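Side-chain contacts in CYCLIN domain-containing protein (Chaetomium thermophilum, PDB 6Z3U), which probably serves as the regulatory cyclin subunit that activates the cyclin-dependent kinase of the CAK complex: residues Ala41-Thr44 / Glu45-Ser49; Glu79-Thr82 / Pro83-Leu87; Gln177-Arg180 / Phe181-Val185. All blocks are in the same frame, centred on the assembly; numbering follows the deposited sequence.

Contact 1 of 3, residues Ala41-Thr44 / Glu45-Ser49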
loop_
_atom_site.group_PDB
_atom_site.type_symbol
_atom_site.label_atom_id
_atom_site.label_comp_id
_atom_site.label_asym_id
_atom_site.label_seq_id
_atom_site.Cartn_x
_atom_site.Cartn_y
_atom_site.Cartn_z
ATOM N N ALA A 41 19.954 -22.129 20.298
ATOM C CA ALA A 41 19.476 -23.420 20.780
ATOM C C ALA A 41 19.075 -24.330 19.629
ATOM O O ALA A 41 19.332 -25.539 19.671
ATOM C CB ALA A 41 18.293 -23.217 21.726
ATOM N N ARG A 42 18.445 -23.770 18.594
ATOM C CA ARG A 42 17.974 -24.587 17.481
ATOM C C ARG A 42 19.136 -25.158 16.678
ATOM O O ARG A 42 19.113 -26.334 16.296
ATOM C CB ARG A 42 17.049 -23.765 16.581
ATOM C CG ARG A 42 15.674 -23.515 17.183
ATOM C CD ARG A 42 14.692 -22.943 16.165
ATOM N NE ARG A 42 14.872 -21.510 15.937
ATOM C CZ ARG A 42 15.552 -20.981 14.923
ATOM N NH1 ARG A 42 15.644 -19.663 14.814
ATOM N NH2 ARG A 42 16.141 -21.757 14.020
ATOM N N ILE A 43 20.160 -24.344 16.410
ATOM C CA ILE A 43 21.312 -24.827 15.655
ATOM C C ILE A 43 22.111 -25.824 16.485
ATOM O O ILE A 43 22.647 -26.805 15.955
ATOM C CB ILE A 43 22.184 -23.645 15.191
ATOM C CG1 ILE A 43 21.377 -22.713 14.282
ATOM C CG2 ILE A 43 23.421 -24.157 14.464
ATOM C CD1 ILE A 43 22.066 -21.399 13.973
ATOM N N THR A 44 22.206 -25.590 17.796
ATOM C CA THR A 44 22.947 -26.498 18.664
ATOM C C THR A 44 22.319 -27.886 18.671
ATOM O O THR A 44 23.018 -28.898 18.558
ATOM C CB THR A 44 23.008 -25.925 20.084
ATOM O OG1 THR A 44 23.802 -24.733 20.090
ATOM C CG2 THR A 44 23.605 -26.933 21.051
ATOM N N GLU A 45 20.993 -27.952 18.808
ATOM C CA GLU A 45 20.309 -29.241 18.803
ATOM C C GLU A 45 20.568 -30.007 17.511
ATOM O O GLU A 45 20.817 -31.218 17.536
ATOM C CB GLU A 45 18.807 -29.024 19.005
ATOM C CG GLU A 45 17.980 -30.300 19.046
ATOM C CD GLU A 45 16.512 -30.037 19.345
ATOM O OE1 GLU A 45 16.121 -28.853 19.427
ATOM O OE2 GLU A 45 15.750 -31.016 19.499
ATOM N N ARG A 46 20.522 -29.314 16.371
ATOM C CA ARG A 46 20.724 -29.976 15.084
ATOM C C ARG A 46 22.133 -30.544 14.964
ATOM O O ARG A 46 22.321 -31.649 14.440
ATOM C CB ARG A 46 20.438 -28.995 13.945
ATOM C CG ARG A 46 20.945 -29.431 12.570
ATOM C CD ARG A 46 20.190 -30.652 12.073
ATOM N NE ARG A 46 20.772 -31.208 10.855
ATOM C CZ ARG A 46 20.114 -31.975 9.987
ATOM N NH1 ARG A 46 20.732 -32.433 8.907
ATOM N NH2 ARG A 46 18.841 -32.285 10.194
ATOM N N LEU A 47 23.136 -29.802 15.436
ATOM C CA LEU A 47 24.523 -30.206 15.225
ATOM C C LEU A 47 24.817 -31.566 15.849
ATOM O O LEU A 47 25.572 -32.364 15.280
ATOM C CB LEU A 47 25.469 -29.145 15.788
ATOM C CG LEU A 47 25.627 -27.870 14.954
ATOM C CD1 LEU A 47 26.509 -26.863 15.685
ATOM C CD2 LEU A 47 26.188 -28.171 13.570
ATOM N N LEU A 48 24.241 -31.848 17.019
ATOM C CA LEU A 48 24.538 -33.109 17.693
ATOM C C LEU A 48 24.199 -34.313 16.821
ATOM O O LEU A 48 24.836 -35.365 16.944
ATOM C CB LEU A 48 23.793 -33.199 19.028
ATOM C CG LEU A 48 24.148 -32.233 20.165
ATOM C CD1 LEU A 48 25.006 -31.051 19.728
ATOM C CD2 LEU A 48 22.872 -31.746 20.847
ATOM N N SER A 49 23.218 -34.182 15.935
ATOM C CA SER A 49 22.832 -35.289 15.069
ATOM C C SER A 49 23.519 -35.183 13.712
ATOM O O SER A 49 24.594 -35.749 13.507
ATOM C CB SER A 49 21.315 -35.317 14.890
ATOM O OG SER A 49 20.664 -35.309 16.148
#
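Glu45 N donates to Ala41 O over 3.1 Å with an N-H...O angle of 164°, the straightest of the backbone bonds that join residues 41-44 to 45-49. One residue on, Arg46 N reaches Arg42 O at 3.3 Å, and Leu47 N follows with Ile43 O at 3.1 Å. Leu47 N also lies 3.3 Å from Thr44 O, but that second bond is weak, its angle being 121°. The spacing of the three good bonds is i to i+4 throughout. Thr44 adds a side-chain bond to the same scaffold: with OG1 set beside its own backbone N (chi1 -67°), the hydroxyl is directed back along the helix and bonds to Arg40 O. Apolar packing lies outside this polar frame. Leu47 CD1 comes within packing distance of Ile43 CG2, at 4.3 Å, so the two side chains, one turn apart, meet at a single pair of methyls. Beyond the helix, Leu47 packs on Leu77 and Pro78 of the same chain, while Arg42 leans on a proline of the kinase chain, Pro78 of that subunit. The arrangement is plain alpha-helical packing between side chains one turn apart, in the C-terminal part of the long helix 25-48, at the surface of this cyclin.

Contact 2 of 3, residues Glu79-Thr82 / Pro83-Leu87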
loop_
_atom_site.group_PDB
_atom_site.type_symbol
_atom_site.label_atom_id
_atom_site.label_comp_id
_atom_site.label_asym_id
_atom_site.label_seq_id
_atom_site.Cartn_x
_atom_site.Cartn_y
_atom_site.Cartn_z
ATOM N N GLU A 79 31.499 -21.236 18.077
ATOM C CA GLU A 79 31.188 -19.978 18.744
ATOM C C GLU A 79 30.075 -19.267 17.983
ATOM O O GLU A 79 30.242 -18.925 16.808
ATOM C CB GLU A 79 32.429 -19.091 18.821
ATOM C CG GLU A 79 33.671 -19.789 19.335
ATOM C CD GLU A 79 34.903 -18.913 19.227
ATOM O OE1 GLU A 79 36.024 -19.463 19.150
ATOM O OE2 GLU A 79 34.744 -17.673 19.207
ATOM N N PHE A 80 28.942 -19.051 18.644
ATOM C CA PHE A 80 27.807 -18.383 18.024
ATOM C C PHE A 80 27.946 -16.870 18.156
ATOM O O PHE A 80 28.571 -16.364 19.089
ATOM C CB PHE A 80 26.502 -18.855 18.665
ATOM C CG PHE A 80 26.230 -20.319 18.463
ATOM C CD1 PHE A 80 25.597 -20.775 17.319
ATOM C CD2 PHE A 80 26.615 -21.242 19.421
ATOM C CE1 PHE A 80 25.354 -22.121 17.135
ATOM C CE2 PHE A 80 26.372 -22.589 19.242
ATOM C CZ PHE A 80 25.741 -23.029 18.099
ATOM N N LEU A 81 27.349 -16.150 17.208
ATOM C CA LEU A 81 27.429 -14.694 17.208
ATOM C C LEU A 81 26.733 -14.105 18.430
ATOM O O LEU A 81 25.718 -14.626 18.900
ATOM C CB LEU A 81 26.805 -14.128 15.932
ATOM C CG LEU A 81 27.544 -14.349 14.611
ATOM C CD1 LEU A 81 26.914 -13.507 13.514
ATOM C CD2 LEU A 81 29.021 -14.005 14.751
ATOM N N THR A 82 27.294 -13.003 18.946
ATOM C CA THR A 82 26.668 -12.260 20.028
ATOM C C THR A 82 25.536 -11.395 19.473
ATOM O O THR A 82 25.612 -10.922 18.336
ATOM C CB THR A 82 27.696 -11.367 20.720
ATOM O OG1 THR A 82 29.011 -11.898 20.516
ATOM C CG2 THR A 82 27.433 -11.272 22.211
ATOM N N PRO A 83 24.468 -11.176 20.252
ATOM C CA PRO A 83 23.395 -10.285 19.771
ATOM C C PRO A 83 23.904 -8.959 19.228
ATOM O O PRO A 83 23.369 -8.457 18.234
ATOM C CB PRO A 83 22.524 -10.097 21.022
ATOM C CG PRO A 83 22.710 -11.358 21.799
ATOM C CD PRO A 83 24.132 -11.799 21.546
ATOM N N ALA A 84 24.930 -8.376 19.855
ATOM C CA ALA A 84 25.505 -7.135 19.346
ATOM C C ALA A 84 26.228 -7.365 18.025
ATOM O O ALA A 84 26.102 -6.558 17.096
ATOM C CB ALA A 84 26.457 -6.535 20.382
ATOM N N GLU A 85 26.987 -8.460 17.921
ATOM C CA GLU A 85 27.628 -8.793 16.653
ATOM C C GLU A 85 26.599 -9.131 15.586
ATOM O O GLU A 85 26.823 -8.867 14.400
ATOM C CB GLU A 85 28.588 -9.966 16.836
ATOM C CG GLU A 85 29.767 -9.674 17.749
ATOM C CD GLU A 85 30.682 -10.872 17.929
ATOM O OE1 GLU A 85 31.879 -10.665 18.222
ATOM O OE2 GLU A 85 30.204 -12.018 17.778
ATOM N N GLU A 86 25.470 -9.715 15.988
ATOM C CA GLU A 86 24.385 -9.967 15.049
ATOM C C GLU A 86 23.818 -8.652 14.535
ATOM O O GLU A 86 23.628 -8.473 13.327
ATOM C CB GLU A 86 23.305 -10.809 15.729
ATOM C CG GLU A 86 22.671 -11.874 14.846
ATOM C CD GLU A 86 21.720 -12.773 15.613
ATOM O OE1 GLU A 86 22.203 -13.641 16.368
ATOM O OE2 GLU A 86 20.491 -12.622 15.455
ATOM N N LEU A 87 23.549 -7.714 15.448
ATOM C CA LEU A 87 23.028 -6.407 15.061
ATOM C C LEU A 87 24.046 -5.610 14.256
ATOM O O LEU A 87 23.664 -4.764 13.440
ATOM C CB LEU A 87 22.620 -5.625 16.311
ATOM C CG LEU A 87 21.972 -4.254 16.123
ATOM C CD1 LEU A 87 20.786 -4.338 15.184
ATOM C CD2 LEU A 87 21.550 -3.697 17.475
#
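Thr82 keeps an extended backbone (psi 147°) like Leu81 before it, and at Pro83 the chain drops into helical torsions, so the loop 79-82 turns directly into helix 83-103. The first helical bond across the junction runs from Glu86 N to Thr82 O at 2.6 Å, and Leu87 N to Pro83 O continues the pattern. Pro83, the first residue after the N-cap, has no N-H that would need an acceptor. Among the side chains Glu85 carries most of the contact. Its CG stands beside its own backbone N (chi1 -64°) and the chain then runs extended, which brings the carboxylate back across the start of the helix. There Glu85 OE2 takes the N-H of Thr82 at 3.3 Å in a nearly straight bond (178°), met on the anti side and clearly out of the carboxylate plane. Thr82 OG1 gives the same Glu85 OE2 a weak bond at 3.0 Å, and Lys356 of helix 343-358 forms a salt bridge with it. Leu81 CD2 borders this group, 3.8 Å from Glu85 OE2, while Glu86 turns its own carboxylate to Asn36 of helix 25-48. A glutamate in the third helical position accepting the N-H of the N-cap residue is one half of a capping box; the reciprocal bond from the Thr82 side chain is not made.

Contact 3 of 3, residues Gln177-Arg180 / Phe181-Val185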
loop_
_atom_site.group_PDB
_atom_site.type_symbol
_atom_site.label_atom_id
_atom_site.label_comp_id
_atom_site.label_asym_id
_atom_site.label_seq_id
_atom_site.Cartn_x
_atom_site.Cartn_y
_atom_site.Cartn_z
ATOM N N GLN A 177 6.956 -13.623 5.015
ATOM C CA GLN A 177 6.607 -14.107 6.345
ATOM C C GLN A 177 7.380 -13.359 7.425
ATOM O O GLN A 177 6.819 -13.013 8.471
ATOM C CB GLN A 177 6.879 -15.609 6.453
ATOM C CG GLN A 177 6.193 -16.472 5.405
ATOM C CD GLN A 177 6.620 -17.932 5.486
ATOM O OE1 GLN A 177 6.014 -18.719 6.209
ATOM N NE2 GLN A 177 7.582 -18.321 4.654
ATOM N N GLY A 178 8.665 -13.094 7.186
ATOM C CA GLY A 178 9.477 -12.457 8.208
ATOM C C GLY A 178 8.946 -11.098 8.619
ATOM O O GLY A 178 8.926 -10.762 9.806
ATOM N N ILE A 179 8.496 -10.302 7.646
ATOM C CA ILE A 179 7.972 -8.968 7.922
ATOM C C ILE A 179 6.506 -9.074 8.327
ATOM O O ILE A 179 5.814 -8.059 8.469
ATOM C CB ILE A 179 8.148 -8.033 6.711
ATOM C CG1 ILE A 179 7.368 -8.549 5.499
ATOM C CG2 ILE A 179 9.623 -7.890 6.369
ATOM C CD1 ILE A 179 7.370 -7.590 4.325
ATOM N N ARG A 180 6.024 -10.302 8.505
ATOM C CA ARG A 180 4.681 -10.548 9.025
ATOM C C ARG A 180 3.611 -9.986 8.091
ATOM O O ARG A 180 2.562 -9.510 8.531
ATOM C CB ARG A 180 4.532 -9.972 10.434
ATOM C CG ARG A 180 5.400 -10.669 11.473
ATOM C CD ARG A 180 4.939 -10.346 12.883
ATOM N NE ARG A 180 3.624 -10.916 13.161
ATOM C CZ ARG A 180 2.912 -10.661 14.253
ATOM N NH1 ARG A 180 1.723 -11.227 14.418
ATOM N NH2 ARG A 180 3.382 -9.837 15.179
ATOM N N PHE A 181 3.870 -10.053 6.788
ATOM C CA PHE A 181 2.889 -9.697 5.767
ATOM C C PHE A 181 2.479 -8.229 5.834
ATOM O O PHE A 181 1.437 -7.849 5.293
ATOM C CB PHE A 181 1.647 -10.588 5.877
ATOM C CG PHE A 181 1.956 -12.058 5.880
ATOM C CD1 PHE A 181 2.113 -12.747 4.691
ATOM C CD2 PHE A 181 2.092 -12.748 7.072
ATOM C CE1 PHE A 181 2.396 -14.098 4.688
ATOM C CE2 PHE A 181 2.377 -14.102 7.076
ATOM C CZ PHE A 181 2.529 -14.777 5.883
ATOM N N ALA A 182 3.273 -7.393 6.495
ATOM C CA ALA A 182 3.006 -5.959 6.593
ATOM C C ALA A 182 3.798 -5.261 5.492
ATOM O O ALA A 182 5.010 -5.071 5.610
ATOM C CB ALA A 182 3.376 -5.431 7.975
ATOM N N LEU A 183 3.106 -4.882 4.417
ATOM C CA LEU A 183 3.743 -4.288 3.248
ATOM C C LEU A 183 3.628 -2.770 3.197
ATOM O O LEU A 183 4.311 -2.143 2.378
ATOM C CB LEU A 183 3.145 -4.882 1.968
ATOM C CG LEU A 183 3.743 -6.208 1.495
ATOM C CD1 LEU A 183 3.896 -7.189 2.640
ATOM C CD2 LEU A 183 2.884 -6.806 0.395
ATOM N N ASP A 184 2.793 -2.166 4.041
ATOM C CA ASP A 184 2.588 -0.717 4.041
ATOM C C ASP A 184 3.565 -0.088 5.027
ATOM O O ASP A 184 3.352 -0.123 6.242
ATOM C CB ASP A 184 1.140 -0.372 4.383
ATOM C CG ASP A 184 0.706 -0.910 5.738
ATOM O OD1 ASP A 184 1.040 -2.070 6.063
ATOM O OD2 ASP A 184 0.021 -0.171 6.477
ATOM N N VAL A 185 4.646 0.487 4.501
ATOM C CA VAL A 185 5.665 1.150 5.303
ATOM C C VAL A 185 5.564 2.650 5.062
ATOM O O VAL A 185 5.403 3.097 3.921
ATOM C CB VAL A 185 7.081 0.648 4.964
ATOM C CG1 VAL A 185 8.078 1.162 5.990
ATOM C CG2 VAL A 185 7.110 -0.870 4.885
#
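Phe181 lays one face of its ring over the CA of Gln177, which stands 4.1 Å above the ring plane and is offset toward the rim. The far end of the ring reaches the same residue, Phe181 CZ lying 4.1 Å from Gln177 CG. The two side chains run alongside each other in the same direction, amide and ring planes 46° apart. This follows from Phe181 CG lying beside its own backbone N (chi1 -53°), which turns the ring back toward the helix just left. The reversal itself is a Schellman motif: Arg180 has positive phi, Phe181 N bonds to Cys176 O, and inside that bond Arg180 N meets Gln177 O at 2.8 Å. A type I' turn overlaps it, closed by Ala182 N to Ile179 O at 3.3 Å; the donor stands above the carbonyl plane, and Trp21 NE1 also bonds to that oxygen. Further along, Ile179 CD1 meets Leu183 CD1 at 3.9 Å, the chains crossing at about a right angle. Gln177 OE1 bonds to Ser162 of the kinase chain, and Leu168 of that chain packs on Phe181. Replacing Phe181 by alanine removes the ring, which is likely to leave a gap between Gln177 and Leu168 of the kinase chain. The chemistry is thus divided: backbone bonds fix the chain reversal, and apolar contact, without any charge pairing across the turn, holds Phe181 against the helix end at the kinase interface.

Contacts 1 and 2 are direct neighbours, although their centres lie about 17 Å apart. Phe80 joins them: its CZ is 3.3 Å from Thr44 OG1, and its CE1 is 3.9 Å from Ile43 CG2, so the loop ahead of helix 83-103 packs back onto helix 25-48. Contact 3 stands apart, about 29 Å from contact 1 and 25 Å from contact 2 between centres, with nearest atoms about 12 Å and 13 Å away. The three also differ in their relation to the kinase chain. Five residues of contact 3 are near it, contact 1 meets it through Arg42, and contact 2 is touched by no other protein chain of the assembly.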